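Local coordinates for nourseothricin acetyltransferase (Streptomyces noursei, PDB 5C82), which probably transfers an acetyl group to the antibiotic nourseothricin, as expected of a GNAT-family acetyltransferase linked to antibiotic resistance, at residues Asp33-Val38 with Thr147-Pro152; Phe82-Asp87 with Arg124-Leu129; Thr163-Asp168 with Tyr184-Cys189. The protein carries 1 engineered substitution. One frame throughout, in Å; residues are numbered along the deposited sequence.

Contact 1. Residues Asp33-Val38 with Thr147-Pro152; sequences DTVFRV and TNVNAP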
loop_
_atom_site.group_PDB
_atom_site.type_symbol
_atom_site.label_atom_id
_atom_site.label_comp_id
_atom_site.label_asym_id
_atom_site.label_seq_id
_atom_site.Cartn_x
_atom_site.Cartn_y
_atom_site.Cartn_z
ATOM N N ASP A 33 2.129 -20.844 16.560
ATOM C CA ASP A 33 0.992 -21.608 17.094
ATOM C C ASP A 33 -0.316 -20.830 16.883
ATOM O O ASP A 33 -1.391 -21.358 17.170
ATOM C CB ASP A 33 1.196 -21.881 18.605
ATOM C CG ASP A 33 2.434 -22.682 18.968
ATOM O OD1 ASP A 33 2.581 -23.815 18.458
ATOM O OD2 ASP A 33 3.228 -22.200 19.801
ATOM N N THR A 34 -0.228 -19.564 16.408
ATOM C CA THR A 34 -1.403 -18.687 16.188
ATOM C C THR A 34 -1.216 -17.866 14.915
ATOM O O THR A 34 -0.096 -17.754 14.433
ATOM C CB THR A 34 -1.685 -17.716 17.377
ATOM O OG1 THR A 34 -0.656 -16.746 17.451
ATOM C CG2 THR A 34 -1.827 -18.402 18.726
ATOM N N VAL A 35 -2.318 -17.302 14.373
ATOM C CA VAL A 35 -2.339 -16.422 13.194
ATOM C C VAL A 35 -3.429 -15.395 13.443
ATOM O O VAL A 35 -4.326 -15.635 14.257
ATOM C CB VAL A 35 -2.547 -17.133 11.796
ATOM C CG1 VAL A 35 -1.434 -18.140 11.478
ATOM C CG2 VAL A 35 -3.939 -17.780 11.672
ATOM N N PHE A 36 -3.363 -14.258 12.761
ATOM C CA PHE A 36 -4.433 -13.271 12.856
ATOM C C PHE A 36 -5.289 -13.522 11.637
ATOM O O PHE A 36 -4.799 -13.427 10.500
ATOM C CB PHE A 36 -3.909 -11.835 12.923
ATOM C CG PHE A 36 -3.400 -11.439 14.297
ATOM C CD1 PHE A 36 -2.104 -11.755 14.697
ATOM C CD2 PHE A 36 -4.208 -10.711 15.176
ATOM C CE1 PHE A 36 -1.629 -11.370 15.957
ATOM C CE2 PHE A 36 -3.733 -10.320 16.432
ATOM C CZ PHE A 36 -2.439 -10.640 16.811
ATOM N N ARG A 37 -6.507 -14.019 11.887
ATOM C CA ARG A 37 -7.492 -14.313 10.853
ATOM C C ARG A 37 -8.135 -12.992 10.511
ATOM O O ARG A 37 -8.531 -12.232 11.410
ATOM C CB ARG A 37 -8.560 -15.314 11.364
ATOM C CG ARG A 37 -9.587 -15.718 10.291
ATOM C CD ARG A 37 -10.544 -16.771 10.806
ATOM N NE ARG A 37 -9.903 -18.086 10.901
ATOM C CZ ARG A 37 -10.370 -19.100 11.624
ATOM N NH1 ARG A 37 -11.482 -18.962 12.338
ATOM N NH2 ARG A 37 -9.717 -20.255 11.653
ATOM N N VAL A 38 -8.179 -12.701 9.208
ATOM C CA VAL A 38 -8.747 -11.476 8.668
ATOM C C VAL A 38 -10.126 -11.818 8.089
ATOM O O VAL A 38 -10.244 -12.717 7.256
ATOM C CB VAL A 38 -7.808 -10.799 7.622
ATOM C CG1 VAL A 38 -8.480 -9.599 6.981
ATOM C CG2 VAL A 38 -6.470 -10.400 8.245
ATOM N N THR A 147 2.812 -10.019 7.099
ATOM C CA THR A 147 1.801 -11.025 6.793
ATOM C C THR A 147 1.011 -11.350 8.062
ATOM O O THR A 147 1.582 -11.408 9.155
ATOM C CB THR A 147 2.384 -12.271 6.112
ATOM O OG1 THR A 147 1.314 -13.200 5.967
ATOM C CG2 THR A 147 3.521 -12.941 6.928
ATOM N N ASN A 148 -0.309 -11.529 7.902
ATOM C CA ASN A 148 -1.246 -11.854 8.972
ATOM C C ASN A 148 -0.870 -13.168 9.718
ATOM O O ASN A 148 -1.245 -13.354 10.882
ATOM C CB ASN A 148 -2.675 -11.933 8.391
ATOM C CG ASN A 148 -2.870 -13.177 7.570
ATOM O OD1 ASN A 148 -2.229 -13.366 6.544
ATOM N ND2 ASN A 148 -3.621 -14.128 8.096
ATOM N N VAL A 149 -0.160 -14.076 9.037
ATOM C CA VAL A 149 0.262 -15.342 9.650
ATOM C C VAL A 149 1.451 -15.152 10.592
ATOM O O VAL A 149 1.687 -16.018 11.445
ATOM C CB VAL A 149 0.486 -16.491 8.645
ATOM C CG1 VAL A 149 -0.823 -16.847 7.925
ATOM C CG2 VAL A 149 1.622 -16.195 7.663
ATOM N N ASN A 150 2.176 -13.999 10.473
ATOM C CA ASN A 150 3.304 -13.700 11.357
ATOM C C ASN A 150 2.850 -13.107 12.712
ATOM O O ASN A 150 3.252 -12.003 13.063
ATOM C CB ASN A 150 4.378 -12.832 10.663
ATOM C CG ASN A 150 5.785 -13.013 11.217
ATOM O OD1 ASN A 150 5.999 -13.516 12.309
ATOM N ND2 ASN A 150 6.795 -12.609 10.475
ATOM N N ALA A 151 2.045 -13.868 13.494
ATOM C CA ALA A 151 1.587 -13.456 14.847
ATOM C C ALA A 151 2.774 -12.996 15.773
ATOM O O ALA A 151 2.635 -11.963 16.420
ATOM C CB ALA A 151 0.788 -14.578 15.514
ATOM N N PRO A 152 3.952 -13.679 15.805
ATOM C CA PRO A 152 5.065 -13.188 16.654
ATOM C C PRO A 152 5.673 -11.832 16.267
ATOM O O PRO A 152 6.097 -11.101 17.148
ATOM C CB PRO A 152 6.120 -14.306 16.541
ATOM C CG PRO A 152 5.318 -15.550 16.101
ATOM C CD PRO A 152 4.323 -14.958 15.147
#
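The phenyl ring of F36 meets A151 with its edge. A151 CA and N148 O lie at this edge, near the ring plane, and F36 CE1 is 4.0 Å from A151 CB. A chi1 of -79° swings the F36 ring to the backbone-N side, with CD1 and CE1 against the first turn of the helix. The second flat group is the side-chain amide of N148. It gives an N-H to the strand: N148 ND2 to F36 O is 2.8 Å, with an N-H...O angle of 169°. The acceptor lies in the plane of the amide. A backbone bond runs the other way, with F36 N 3.0 Å from N148 O. F36 is therefore gripped at both its N and its O by one residue. The N148 side chain folds back between its own N and carbonyl carbon (chi1 73°), which turns the amide N-H toward F36 O at the strand edge. N148 OD1 is bonded to Q181 N, so both ends of the amide are held and its rotation is fixed.

Beside this clamp, V35 CG1 makes an apolar contact with V149 CB at 3.8 Å. Plain van der Waals contacts join V38 CG2 to N148 CB and T34 OG1 to A151 CB. T34 OG1 is hydrogen-bonded to E49.

T147-N150 is a type I turn. N150 is at the N-cap of helix 151-158, its OD1 making a weak hydrogen bond to A153 N. The contact docks edge strand 34-40 of the three-stranded sheet onto the turn between strand 141-147 and helix 151-158. Strand 44-58 pairs with the strand's other edge.

Contact 2. Residues Phe82-Asp87 with Arg124-Leu129; sequences FVAYGD and RALMGL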
loop_
_atom_site.group_PDB
_atom_site.type_symbol
_atom_site.label_atom_id
_atom_site.label_comp_id
_atom_site.label_asym_id
_atom_site.label_seq_id
_atom_site.Cartn_x
_atom_site.Cartn_y
_atom_site.Cartn_z
ATOM N N PHE A 82 20.537 -1.297 7.362
ATOM C CA PHE A 82 21.334 -1.428 8.573
ATOM C C PHE A 82 21.483 -2.901 8.907
ATOM O O PHE A 82 20.514 -3.656 8.832
ATOM C CB PHE A 82 20.713 -0.667 9.751
ATOM C CG PHE A 82 20.568 0.807 9.503
ATOM C CD1 PHE A 82 21.661 1.660 9.630
ATOM C CD2 PHE A 82 19.323 1.360 9.230
ATOM C CE1 PHE A 82 21.523 3.030 9.413
ATOM C CE2 PHE A 82 19.182 2.730 9.012
ATOM C CZ PHE A 82 20.277 3.562 9.123
ATOM N N VAL A 83 22.709 -3.317 9.248
ATOM C CA VAL A 83 23.018 -4.712 9.588
ATOM C C VAL A 83 23.454 -4.795 11.031
ATOM O O VAL A 83 24.038 -3.845 11.546
ATOM C CB VAL A 83 24.092 -5.337 8.640
ATOM C CG1 VAL A 83 23.532 -5.599 7.238
ATOM C CG2 VAL A 83 25.376 -4.489 8.587
ATOM N N ALA A 84 23.220 -5.938 11.654
ATOM C CA ALA A 84 23.640 -6.263 13.024
ATOM C C ALA A 84 24.453 -7.549 12.970
ATOM O O ALA A 84 23.969 -8.555 12.447
ATOM C CB ALA A 84 22.428 -6.463 13.930
ATOM N N TYR A 85 25.700 -7.504 13.446
ATOM C CA TYR A 85 26.586 -8.679 13.464
ATOM C C TYR A 85 26.875 -9.119 14.892
ATOM O O TYR A 85 27.119 -8.293 15.764
ATOM C CB TYR A 85 27.901 -8.401 12.712
ATOM C CG TYR A 85 27.787 -8.576 11.212
ATOM C CD1 TYR A 85 27.404 -7.518 10.393
ATOM C CD2 TYR A 85 28.085 -9.794 10.608
ATOM C CE1 TYR A 85 27.274 -7.680 9.017
ATOM C CE2 TYR A 85 27.969 -9.967 9.226
ATOM C CZ TYR A 85 27.561 -8.907 8.437
ATOM O OH TYR A 85 27.445 -9.069 7.079
ATOM N N GLY A 86 26.860 -10.421 15.111
ATOM C CA GLY A 86 27.183 -11.005 16.406
ATOM C C GLY A 86 28.680 -11.126 16.611
ATOM O O GLY A 86 29.451 -10.802 15.702
ATOM N N ASP A 87 29.100 -11.613 17.808
ATOM C CA ASP A 87 30.506 -11.828 18.195
ATOM C C ASP A 87 31.231 -12.795 17.255
ATOM O O ASP A 87 32.406 -12.602 16.949
ATOM C CB ASP A 87 30.610 -12.341 19.644
ATOM C CG ASP A 87 30.621 -11.257 20.707
ATOM O OD1 ASP A 87 31.592 -10.461 20.738
ATOM O OD2 ASP A 87 29.693 -11.246 21.555
ATOM N N ARG A 124 14.759 -4.750 17.946
ATOM C CA ARG A 124 14.499 -3.485 18.624
ATOM C C ARG A 124 15.580 -2.463 18.316
ATOM O O ARG A 124 15.259 -1.299 18.038
ATOM C CB ARG A 124 14.364 -3.725 20.143
ATOM C CG ARG A 124 14.171 -2.455 20.980
ATOM C CD ARG A 124 13.753 -2.780 22.405
ATOM N NE ARG A 124 12.690 -3.784 22.403
ATOM C CZ ARG A 124 11.394 -3.538 22.203
ATOM N NH1 ARG A 124 10.955 -2.285 22.070
ATOM N NH2 ARG A 124 10.530 -4.533 22.155
ATOM N N ALA A 125 16.868 -2.891 18.367
ATOM C CA ALA A 125 17.996 -2.022 18.064
ATOM C C ALA A 125 17.962 -1.618 16.582
ATOM O O ALA A 125 18.127 -0.430 16.282
ATOM C CB ALA A 125 19.310 -2.709 18.404
ATOM N N LEU A 126 17.690 -2.570 15.667
ATOM C CA LEU A 126 17.592 -2.255 14.220
ATOM C C LEU A 126 16.457 -1.259 13.920
ATOM O O LEU A 126 16.638 -0.360 13.102
ATOM C CB LEU A 126 17.426 -3.508 13.342
ATOM C CG LEU A 126 18.614 -4.456 13.233
ATOM C CD1 LEU A 126 18.168 -5.793 12.666
ATOM C CD2 LEU A 126 19.756 -3.856 12.413
HETATM N N MSE A 127 15.301 -1.424 14.606
HETATM C CA MSE A 127 14.133 -0.550 14.483
HETATM C C MSE A 127 14.438 0.839 15.068
HETATM O O MSE A 127 13.931 1.841 14.561
HETATM C CB MSE A 127 12.887 -1.180 15.134
HETATM C CG MSE A 127 11.592 -0.470 14.744
HETATM SE SE MSE A 127 11.245 -0.648 12.804
HETATM C CE MSE A 127 10.392 -2.367 12.772
ATOM N N GLY A 128 15.283 0.880 16.103
ATOM C CA GLY A 128 15.753 2.131 16.702
ATOM C C GLY A 128 16.633 2.868 15.699
ATOM O O GLY A 128 16.502 4.080 15.527
ATOM N N LEU A 129 17.511 2.130 14.995
ATOM C CA LEU A 129 18.397 2.675 13.950
ATOM C C LEU A 129 17.558 3.214 12.780
ATOM O O LEU A 129 17.856 4.290 12.263
ATOM C CB LEU A 129 19.381 1.608 13.460
ATOM C CG LEU A 129 20.564 1.259 14.403
ATOM C CD1 LEU A 129 21.415 0.149 13.784
ATOM C CD2 LEU A 129 21.473 2.481 14.674
#
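F82, A84, L126 and L129 pack a strand against a helix of the GNAT fold. Strand 79-85 belongs to the large mixed sheet, and helix 122-137 packs on one of its faces. The short strand and helix segments run roughly antiparallel, at 151°, with their axes 9.1 Å apart at closest approach.

The side chains that meet are all apolar, and they also touch two backbone carbonyls, F82 O and L129 O. F82 and A84 are two apart on the strand, and both direct their side chains to the helix. V83, between them, faces the other way. L126 and L129 are one turn apart on the helix and answer them.

Among the aliphatic contacts, L126 CD2 does most of the work. It is 4.0 Å from A84 CB and 4.3 Å from F82 CB. In L126, chi2 of 164° sets CD1 anti to CA, and the other branch, CD2, is the one turned to the strand. L129 CD1 reaches the same F82 carbon, at 4.2 Å from F82 CB. The two leucine methyls therefore share one F82 methylene.

The strand backbone joins in as well. L126 CD2 lies 3.7 Å from F82 O, a plain van der Waals contact.

Neighbouring elements add to the packing. V95 of strand 91-100 touches both F82 and L126, and F133, further along the helix, also packs on F82. Y12 of strand 11-14 touches A84 and A125.

The aromatic contact is between F82 and L129. L129 CB sits over one face of the F82 ring, 4.2 Å above its plane and shifted toward the rim, while F82 CE2 comes 3.8 Å from L129 O.

Contact 3. Residues Thr163-Asp168 with Tyr184-Cys189; sequences TLCGLD and YMSMPC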
loop_
_atom_site.group_PDB
_atom_site.type_symbol
_atom_site.label_atom_id
_atom_site.label_comp_id
_atom_site.label_asym_id
_atom_site.label_seq_id
_atom_site.Cartn_x
_atom_site.Cartn_y
_atom_site.Cartn_z
ATOM N N THR A 163 1.038 0.335 15.785
ATOM C CA THR A 163 -0.361 -0.095 15.895
ATOM C C THR A 163 -0.863 -0.307 14.470
ATOM O O THR A 163 -0.357 0.324 13.541
ATOM C CB THR A 163 -1.264 0.921 16.624
ATOM O OG1 THR A 163 -1.268 2.126 15.881
ATOM C CG2 THR A 163 -0.860 1.180 18.073
ATOM N N LEU A 164 -1.851 -1.180 14.298
ATOM C CA LEU A 164 -2.469 -1.449 13.005
ATOM C C LEU A 164 -2.981 -0.140 12.393
ATOM O O LEU A 164 -3.685 0.600 13.066
ATOM C CB LEU A 164 -3.642 -2.427 13.213
ATOM C CG LEU A 164 -4.324 -2.965 11.968
ATOM C CD1 LEU A 164 -3.402 -3.998 11.229
ATOM C CD2 LEU A 164 -5.624 -3.616 12.345
ATOM N N CYS A 165 -2.612 0.154 11.137
ATOM C CA CYS A 165 -3.060 1.374 10.464
ATOM C C CYS A 165 -3.791 1.061 9.156
ATOM O O CYS A 165 -4.270 1.953 8.477
ATOM C CB CYS A 165 -1.903 2.344 10.252
ATOM S SG CYS A 165 -0.720 1.824 8.996
ATOM N N GLY A 166 -3.850 -0.210 8.813
ATOM C CA GLY A 166 -4.517 -0.651 7.605
ATOM C C GLY A 166 -4.143 -2.070 7.252
ATOM O O GLY A 166 -3.536 -2.787 8.063
ATOM N N LEU A 167 -4.520 -2.470 6.025
ATOM C CA LEU A 167 -4.282 -3.803 5.485
ATOM C C LEU A 167 -4.558 -3.830 3.987
ATOM O O LEU A 167 -5.207 -2.921 3.475
ATOM C CB LEU A 167 -5.146 -4.878 6.215
ATOM C CG LEU A 167 -6.667 -4.958 5.918
ATOM C CD1 LEU A 167 -7.228 -6.288 6.339
ATOM C CD2 LEU A 167 -7.436 -3.952 6.709
ATOM N N ASP A 168 -4.082 -4.875 3.301
ATOM C CA ASP A 168 -4.395 -5.142 1.890
ATOM C C ASP A 168 -4.564 -6.651 1.736
ATOM O O ASP A 168 -3.577 -7.390 1.688
ATOM C CB ASP A 168 -3.357 -4.567 0.899
ATOM C CG ASP A 168 -3.779 -4.670 -0.584
ATOM O OD1 ASP A 168 -4.775 -5.383 -0.889
ATOM O OD2 ASP A 168 -3.123 -4.058 -1.423
ATOM N N TYR A 184 -0.861 -3.643 7.737
ATOM C CA TYR A 184 -0.104 -2.401 7.793
ATOM C C TYR A 184 -0.055 -1.830 9.197
ATOM O O TYR A 184 -1.071 -1.810 9.886
ATOM C CB TYR A 184 -0.649 -1.397 6.764
ATOM C CG TYR A 184 -0.593 -1.899 5.328
ATOM C CD1 TYR A 184 0.446 -2.714 4.894
ATOM C CD2 TYR A 184 -1.512 -1.456 4.377
ATOM C CE1 TYR A 184 0.534 -3.127 3.569
ATOM C CE2 TYR A 184 -1.438 -1.878 3.049
ATOM C CZ TYR A 184 -0.420 -2.724 2.656
ATOM O OH TYR A 184 -0.299 -3.129 1.350
HETATM N N MSE A 185 1.162 -1.466 9.664
HETATM C CA MSE A 185 1.329 -0.904 11.010
HETATM C C MSE A 185 2.169 0.348 10.957
HETATM O O MSE A 185 3.105 0.449 10.158
HETATM C CB MSE A 185 1.917 -1.935 12.003
HETATM C CG MSE A 185 1.133 -3.265 12.063
HETATM SE SE MSE A 185 1.865 -4.501 13.342
HETATM C CE MSE A 185 1.204 -3.619 15.059
ATOM N N SER A 186 1.822 1.321 11.782
ATOM C CA SER A 186 2.563 2.562 11.788
ATOM C C SER A 186 2.862 3.036 13.194
ATOM O O SER A 186 2.201 2.636 14.155
ATOM C CB SER A 186 1.836 3.649 11.002
ATOM O OG SER A 186 0.616 3.990 11.638
HETATM N N MSE A 187 3.845 3.932 13.285
HETATM C CA MSE A 187 4.256 4.572 14.518
HETATM C C MSE A 187 4.577 6.014 14.196
HETATM O O MSE A 187 5.362 6.212 13.269
HETATM C CB MSE A 187 5.531 3.889 15.030
HETATM C CG MSE A 187 5.897 4.281 16.388
HETATM SE SE MSE A 187 7.494 3.346 16.898
HETATM C CE MSE A 187 8.871 4.383 15.954
ATOM N N PRO A 188 4.086 7.029 14.966
ATOM C CA PRO A 188 4.550 8.407 14.726
ATOM C C PRO A 188 6.050 8.493 15.049
ATOM O O PRO A 188 6.535 7.790 15.945
ATOM C CB PRO A 188 3.721 9.252 15.703
ATOM C CG PRO A 188 3.257 8.325 16.743
ATOM C CD PRO A 188 3.174 6.959 16.124
ATOM N N CYS A 189 6.776 9.321 14.298
ATOM C CA CYS A 189 8.218 9.469 14.455
ATOM C C CYS A 189 8.546 10.574 15.488
ATOM O O CYS A 189 8.110 11.700 15.305
ATOM C CB CYS A 189 8.882 9.711 13.100
ATOM S SG CYS A 189 10.668 9.971 13.179
HETATM O O HOH W 1 -0.963 3.548 13.742
#
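Y184 stands opposite two residues at once, C165 and G166, in a classic beta bulge of the antiparallel pair formed by strands 163-168 and 182-188. The extra residue moves the pairing one step along beyond L164.

The tight part is at Y184. Y184 O takes a bond from C165 N at 2.8 Å and a weak, longer one from G166 N. Y184 N returns a bond to G166 O. The Y184 ring then lies obliquely along the backbone of G166 and L167, with CD2 3.6 Å from L167 N. Chi1 of -59° places the ring on the backbone-N side, and the phenol runs alongside D168, where Y184 OH is 3.4 Å from D168 CB. The D168 carboxylate forms a salt bridge with R105 of the second subunit. Residues G166-D168 also pair with a strand of that subunit, so the sheet continues across the dimer interface.

The looser, wetter part is at T163 and S186. Their backbones make a regular hydrogen-bonded pair, with S186 N 3.0 Å from T163 O. Their side chains lie on the same face and are joined through a water. This water is 2.6 Å from T163 OG1 and 2.7 Å from S186 OG.

Contacts 2 and 3 are buried and both reach the large mixed sheet, but in different ways. Contact 2 covers a face of it with helix 122-137 and relies on apolar side chains. Contact 3 joins two strands within it through backbone bonds, at the end that meets the second subunit. Contact 1 is only partly buried. It brings in the smaller sheet, and its polar clamp contrasts with the apolar packing of contact 2. Contacts 1 and 3 touch where V38 CG1 packs on L167 CD1 at 3.6 Å. Contacts 1 and 2 lie on opposite sides of the chain's centre, their own centres about 24 Å apart.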